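Local coordinates for protein agmatinase (PDB 4DZ4) that probably hydrolyses agmatine to putrescine and urea, as a two-manganese enzyme of the arginase family, at residues L159-A173 against L177-D189. Residues are numbered along the deposited sequence; the frame is centred on the assembly and turned at random.
With MN (manganese (II) ion), chain Q; MN (manganese (II) ion), chain P.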
loop_
_atom_site.group_PDB
_atom_site.type_symbol
_atom_site.label_atom_id
_atom_site.label_comp_id
_atom_site.label_asym_id
_atom_site.label_seq_id
_atom_site.Cartn_x
_atom_site.Cartn_y
_atom_site.Cartn_z
ATOM N N LEU B 159 -3.496 -20.715 -31.855
ATOM C CA LEU B 159 -3.443 -19.950 -30.608
ATOM C C LEU B 159 -2.381 -18.862 -30.705
ATOM O O LEU B 159 -1.239 -19.117 -31.132
ATOM C CB LEU B 159 -3.153 -20.853 -29.413
ATOM C CG LEU B 159 -3.350 -20.201 -28.034
ATOM C CD1 LEU B 159 -4.837 -19.989 -27.742
ATOM C CD2 LEU B 159 -2.710 -21.081 -26.959
ATOM N N ILE B 160 -2.771 -17.654 -30.336
ATOM C CA ILE B 160 -1.805 -16.548 -30.200
ATOM C C ILE B 160 -1.777 -16.243 -28.704
ATOM O O ILE B 160 -2.736 -15.745 -28.144
ATOM C CB ILE B 160 -2.204 -15.292 -31.003
ATOM C CG1 ILE B 160 -2.323 -15.611 -32.506
ATOM C CG2 ILE B 160 -1.156 -14.193 -30.748
ATOM C CD1 ILE B 160 -2.891 -14.456 -33.322
ATOM N N HIS B 161 -0.649 -16.533 -28.072
ATOM C CA HIS B 161 -0.583 -16.628 -26.598
ATOM C C HIS B 161 0.502 -15.726 -26.056
ATOM O O HIS B 161 1.675 -15.937 -26.353
ATOM C CB HIS B 161 -0.350 -18.102 -26.289
ATOM C CG HIS B 161 -0.084 -18.433 -24.837
ATOM N ND1 HIS B 161 0.516 -19.600 -24.479
ATOM C CD2 HIS B 161 -0.386 -17.770 -23.659
ATOM C CE1 HIS B 161 0.615 -19.664 -23.138
ATOM N NE2 HIS B 161 0.071 -18.556 -22.630
ATOM N N PHE B 162 0.104 -14.671 -25.343
ATOM C CA PHE B 162 1.066 -13.735 -24.749
ATOM C C PHE B 162 1.225 -14.135 -23.278
ATOM O O PHE B 162 0.221 -14.202 -22.556
ATOM C CB PHE B 162 0.540 -12.303 -24.828
ATOM C CG PHE B 162 0.490 -11.736 -26.214
ATOM C CD1 PHE B 162 1.500 -10.884 -26.678
ATOM C CD2 PHE B 162 -0.590 -12.018 -27.053
ATOM C CE1 PHE B 162 1.470 -10.345 -27.967
ATOM C CE2 PHE B 162 -0.651 -11.456 -28.340
ATOM C CZ PHE B 162 0.371 -10.623 -28.793
ATOM N N ASP B 163 2.453 -14.387 -22.813
ATOM C CA ASP B 163 2.632 -14.969 -21.476
ATOM C C ASP B 163 4.100 -15.062 -21.170
ATOM O O ASP B 163 4.905 -15.313 -22.076
ATOM C CB ASP B 163 2.052 -16.400 -21.467
ATOM C CG ASP B 163 1.554 -16.857 -20.100
ATOM O OD1 ASP B 163 2.250 -16.665 -19.082
ATOM O OD2 ASP B 163 0.486 -17.508 -20.075
ATOM N N ALA B 164 4.447 -14.921 -19.898
ATOM C CA ALA B 164 5.782 -15.340 -19.449
ATOM C C ALA B 164 5.926 -16.871 -19.439
ATOM O O ALA B 164 7.054 -17.377 -19.398
ATOM C CB ALA B 164 6.062 -14.795 -18.040
ATOM N N HIS B 165 4.788 -17.586 -19.446
ATOM C CA HIS B 165 4.709 -19.045 -19.236
ATOM C C HIS B 165 4.030 -19.752 -20.411
ATOM O O HIS B 165 3.012 -19.317 -20.913
ATOM C CB HIS B 165 3.885 -19.370 -17.982
ATOM C CG HIS B 165 4.341 -18.633 -16.753
ATOM N ND1 HIS B 165 3.805 -17.443 -16.371
ATOM C CD2 HIS B 165 5.310 -18.953 -15.815
ATOM C CE1 HIS B 165 4.430 -17.025 -15.239
ATOM N NE2 HIS B 165 5.333 -17.957 -14.898
ATOM N N CYS B 166 4.579 -20.892 -20.791
ATOM C CA CYS B 166 4.027 -21.669 -21.911
ATOM C C CYS B 166 2.735 -22.395 -21.558
ATOM O O CYS B 166 1.909 -22.695 -22.448
ATOM C CB CYS B 166 5.065 -22.670 -22.406
ATOM S SG CYS B 166 5.542 -23.905 -21.177
ATOM N N ASP B 167 2.552 -22.674 -20.265
ATOM C CA ASP B 167 1.380 -23.417 -19.767
ATOM C C ASP B 167 1.164 -24.751 -20.483
ATOM O O ASP B 167 0.029 -25.246 -20.589
ATOM C CB ASP B 167 0.136 -22.517 -19.785
ATOM C CG ASP B 167 0.335 -21.250 -18.925
ATOM O OD1 ASP B 167 1.194 -21.300 -18.002
ATOM O OD2 ASP B 167 -0.344 -20.233 -19.164
ATOM N N THR B 168 2.261 -25.339 -20.959
ATOM C CA THR B 168 2.239 -26.631 -21.633
ATOM C C THR B 168 3.075 -27.700 -20.898
ATOM O O THR B 168 3.427 -28.715 -21.477
ATOM C CB THR B 168 2.740 -26.497 -23.103
ATOM O OG1 THR B 168 4.016 -25.826 -23.104
ATOM C CG2 THR B 168 1.758 -25.709 -23.951
ATOM N N TRP B 169 3.374 -27.484 -19.606
ATOM C CA TRP B 169 4.047 -28.494 -18.793
ATOM C C TRP B 169 3.168 -29.720 -18.696
ATOM O O TRP B 169 1.944 -29.591 -18.570
ATOM C CB TRP B 169 4.383 -27.928 -17.411
ATOM C CG TRP B 169 5.473 -26.883 -17.512
ATOM C CD1 TRP B 169 6.847 -27.094 -17.727
ATOM C CD2 TRP B 169 5.314 -25.434 -17.477
ATOM N NE1 TRP B 169 7.514 -25.891 -17.799
ATOM C CE2 TRP B 169 6.662 -24.861 -17.659
ATOM C CE3 TRP B 169 4.236 -24.579 -17.292
ATOM C CZ2 TRP B 169 6.884 -23.478 -17.679
ATOM C CZ3 TRP B 169 4.465 -23.185 -17.297
ATOM C CH2 TRP B 169 5.761 -22.655 -17.476
ATOM N N ALA B 170 3.778 -30.896 -18.765
ATOM C CA ALA B 170 3.015 -32.146 -18.824
ATOM C C ALA B 170 2.216 -32.385 -17.537
ATOM O O ALA B 170 2.674 -32.085 -16.421
ATOM C CB ALA B 170 3.935 -33.324 -19.129
ATOM N N ASP B 171 1.005 -32.905 -17.700
ATOM C CA ASP B 171 0.141 -33.190 -16.567
ATOM C C ASP B 171 -0.619 -34.467 -16.926
ATOM O O ASP B 171 -1.432 -34.450 -17.834
ATOM C CB ASP B 171 -0.843 -32.040 -16.376
ATOM C CG ASP B 171 -1.616 -32.116 -15.053
ATOM O OD1 ASP B 171 -1.739 -33.229 -14.503
ATOM O OD2 ASP B 171 -2.103 -31.053 -14.590
ATOM N N ASP B 172 -0.376 -35.540 -16.204
ATOM C CA ASP B 172 -1.013 -36.805 -16.592
ATOM C C ASP B 172 -2.415 -36.959 -16.007
ATOM O O ASP B 172 -3.011 -38.031 -16.139
ATOM C CB ASP B 172 -0.119 -37.998 -16.247
ATOM N N ALA B 173 -2.951 -35.896 -15.395
ATOM C CA ALA B 173 -4.322 -35.916 -14.853
ATOM C C ALA B 173 -5.207 -34.917 -15.577
ATOM O O ALA B 173 -5.213 -33.732 -15.245
ATOM C CB ALA B 173 -4.313 -35.613 -13.358
ATOM N N LEU B 177 -6.980 -28.958 -12.035
ATOM C CA LEU B 177 -7.385 -27.583 -12.192
ATOM C C LEU B 177 -6.092 -26.828 -12.004
ATOM O O LEU B 177 -5.713 -26.566 -10.868
ATOM C CB LEU B 177 -8.374 -27.260 -11.070
ATOM C CG LEU B 177 -9.233 -26.005 -11.028
ATOM C CD1 LEU B 177 -9.803 -25.683 -12.403
ATOM C CD2 LEU B 177 -10.386 -26.280 -10.058
ATOM N N ASN B 178 -5.372 -26.620 -13.107
ATOM C CA ASN B 178 -4.005 -26.064 -13.063
ATOM C C ASN B 178 -3.794 -25.096 -14.233
ATOM O O ASN B 178 -3.850 -25.493 -15.414
ATOM C CB ASN B 178 -2.978 -27.207 -13.114
ATOM C CG ASN B 178 -1.554 -26.758 -12.774
ATOM O OD1 ASN B 178 -1.127 -25.646 -13.127
ATOM N ND2 ASN B 178 -0.811 -27.634 -12.114
ATOM N N HIS B 179 -3.534 -23.826 -13.899
ATOM C CA HIS B 179 -3.339 -22.782 -14.915
ATOM C C HIS B 179 -2.049 -22.902 -15.705
ATOM O O HIS B 179 -1.816 -22.123 -16.622
ATOM C CB HIS B 179 -3.480 -21.375 -14.281
ATOM C CG HIS B 179 -2.349 -20.998 -13.353
ATOM N ND1 HIS B 179 -2.099 -19.697 -13.023
ATOM C CD2 HIS B 179 -1.377 -21.760 -12.720
ATOM C CE1 HIS B 179 -1.020 -19.647 -12.191
ATOM N NE2 HIS B 179 -0.562 -20.892 -12.025
ATOM N N GLY B 180 -1.218 -23.881 -15.355
ATOM C CA GLY B 180 0.071 -24.063 -15.995
ATOM C C GLY B 180 0.150 -25.288 -16.866
ATOM O O GLY B 180 1.199 -25.581 -17.463
ATOM N N THR B 181 -0.930 -26.064 -16.921
ATOM C CA THR B 181 -0.870 -27.304 -17.725
ATOM C C THR B 181 -2.054 -27.430 -18.689
ATOM O O THR B 181 -2.159 -28.437 -19.414
ATOM C CB THR B 181 -0.800 -28.571 -16.853
ATOM O OG1 THR B 181 -2.018 -28.702 -16.111
ATOM C CG2 THR B 181 0.370 -28.506 -15.846
ATOM N N MET B 182 -2.933 -26.435 -18.708
ATOM C CA MET B 182 -4.153 -26.562 -19.545
ATOM C C MET B 182 -3.894 -26.487 -21.060
ATOM O O MET B 182 -4.699 -27.006 -21.856
ATOM C CB MET B 182 -5.275 -25.612 -19.098
ATOM C CG MET B 182 -5.141 -24.142 -19.519
ATOM S SD MET B 182 -3.855 -23.398 -18.522
ATOM C CE MET B 182 -3.464 -22.000 -19.591
ATOM N N PHE B 183 -2.772 -25.894 -21.469
ATOM C CA PHE B 183 -2.449 -25.932 -22.915
ATOM C C PHE B 183 -1.734 -27.199 -23.353
ATOM O O PHE B 183 -1.738 -27.514 -24.548
ATOM C CB PHE B 183 -1.723 -24.663 -23.435
ATOM C CG PHE B 183 -2.532 -23.378 -23.282
ATOM C CD1 PHE B 183 -3.930 -23.397 -23.281
ATOM C CD2 PHE B 183 -1.898 -22.153 -23.174
ATOM C CE1 PHE B 183 -4.679 -22.232 -23.141
ATOM C CE2 PHE B 183 -2.638 -20.981 -23.028
ATOM C CZ PHE B 183 -4.029 -21.008 -23.006
ATOM N N TYR B 184 -1.105 -27.906 -22.413
ATOM C CA TYR B 184 -0.720 -29.287 -22.673
ATOM C C TYR B 184 -1.983 -30.082 -23.018
ATOM O O TYR B 184 -2.006 -30.819 -24.004
ATOM C CB TYR B 184 -0.012 -29.886 -21.454
ATOM C CG TYR B 184 0.358 -31.357 -21.558
ATOM C CD1 TYR B 184 1.546 -31.772 -22.196
ATOM C CD2 TYR B 184 -0.469 -32.345 -20.988
ATOM C CE1 TYR B 184 1.878 -33.124 -22.248
ATOM C CE2 TYR B 184 -0.150 -33.690 -21.068
ATOM C CZ TYR B 184 1.019 -34.074 -21.698
ATOM O OH TYR B 184 1.340 -35.404 -21.730
ATOM N N LYS B 185 -3.026 -29.931 -22.193
ATOM C CA LYS B 185 -4.271 -30.669 -22.450
ATOM C C LYS B 185 -4.894 -30.234 -23.775
ATOM O O LYS B 185 -5.352 -31.077 -24.541
ATOM C CB LYS B 185 -5.246 -30.481 -21.275
ATOM C CG LYS B 185 -4.629 -30.964 -19.955
ATOM C CD LYS B 185 -5.566 -30.678 -18.783
ATOM C CE LYS B 185 -4.881 -31.002 -17.456
ATOM N NZ LYS B 185 -5.834 -30.646 -16.348
ATOM N N ALA B 186 -4.892 -28.931 -24.054
ATOM C CA ALA B 186 -5.441 -28.389 -25.308
ATOM C C ALA B 186 -4.713 -28.984 -26.533
ATOM O O ALA B 186 -5.349 -29.347 -27.510
ATOM C CB ALA B 186 -5.364 -26.867 -25.331
ATOM N N VAL B 187 -3.387 -29.116 -26.458
ATOM C CA VAL B 187 -2.640 -29.759 -27.548
ATOM C C VAL B 187 -2.962 -31.252 -27.671
ATOM O O VAL B 187 -3.223 -31.762 -28.769
ATOM C CB VAL B 187 -1.111 -29.563 -27.438
ATOM C CG1 VAL B 187 -0.388 -30.481 -28.438
ATOM C CG2 VAL B 187 -0.768 -28.103 -27.683
ATOM N N LYS B 188 -2.977 -31.950 -26.540
ATOM C CA LYS B 188 -3.319 -33.369 -26.561
ATOM C C LYS B 188 -4.767 -33.620 -27.068
ATOM O O LYS B 188 -5.024 -34.630 -27.727
ATOM C CB LYS B 188 -3.081 -33.994 -25.182
ATOM C CG LYS B 188 -1.609 -33.941 -24.743
ATOM C CD LYS B 188 -0.658 -34.727 -25.646
ATOM C CE LYS B 188 0.693 -34.023 -25.692
ATOM N NZ LYS B 188 1.681 -34.659 -26.612
ATOM N N ASP B 189 -5.691 -32.710 -26.778
ATOM C CA ASP B 189 -7.078 -32.829 -27.269
ATOM C C ASP B 189 -7.203 -32.461 -28.753
ATOM O O ASP B 189 -8.273 -32.649 -29.328
ATOM C CB ASP B 189 -8.058 -31.938 -26.485
ATOM C CG ASP B 189 -8.229 -32.348 -25.026
ATOM O OD1 ASP B 189 -7.720 -33.418 -24.597
ATOM O OD2 ASP B 189 -8.913 -31.576 -24.318
HETATM MN MN MN Q . 1.767 -16.584 -17.023
HETATM MN MN MN P . -0.536 -18.406 -18.355
HETATM O O HOH W 1 0.902 -18.469 -17.043
HETATM O O HOH W 2 -1.933 -30.316 -11.851
#
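D167 packs against H179 and M182 beside the dimanganese site of the arginase fold, where strand 158-162 opens the beta-alpha-beta unit that continues through helix 182-188; D167 CG lies 3.3 Å from H179 O. Its OD2 binds one manganese at 2.0 Å, while OD1 accepts a bond from the water bridging both ions. The methyl CE of M182 lies 3.6 Å from D167 OD2 and also covers one face of the F183 ring. D163 bridges the ions, OD2 on the same manganese as D167 and OD1 on the other, which H165 ND1 also binds; H139, D246 and D248 complete the site. In the second shell, H161 NE2 donates to D163 OD2 at 2.8 Å, on the anti side but 24° out of the carboxylate plane. The F183 edge stands over the H161 face, planes at 86°, while L159 CD2 packs on the F183 face opposite M182. The backbone O of D167 takes weak bonds from F183 N (3.0 Å) and Y184 N (3.4 Å) at the helix start. Farther out, A170 CA sits over the Y184 ring, 3.7 Å from its centroid. With CG anti to the backbone N (chi1 -169°), D171 extends its carboxylate to T181 and S176: T181 OG1 donates to the anti lone pair of D171 OD2 at 2.8 Å.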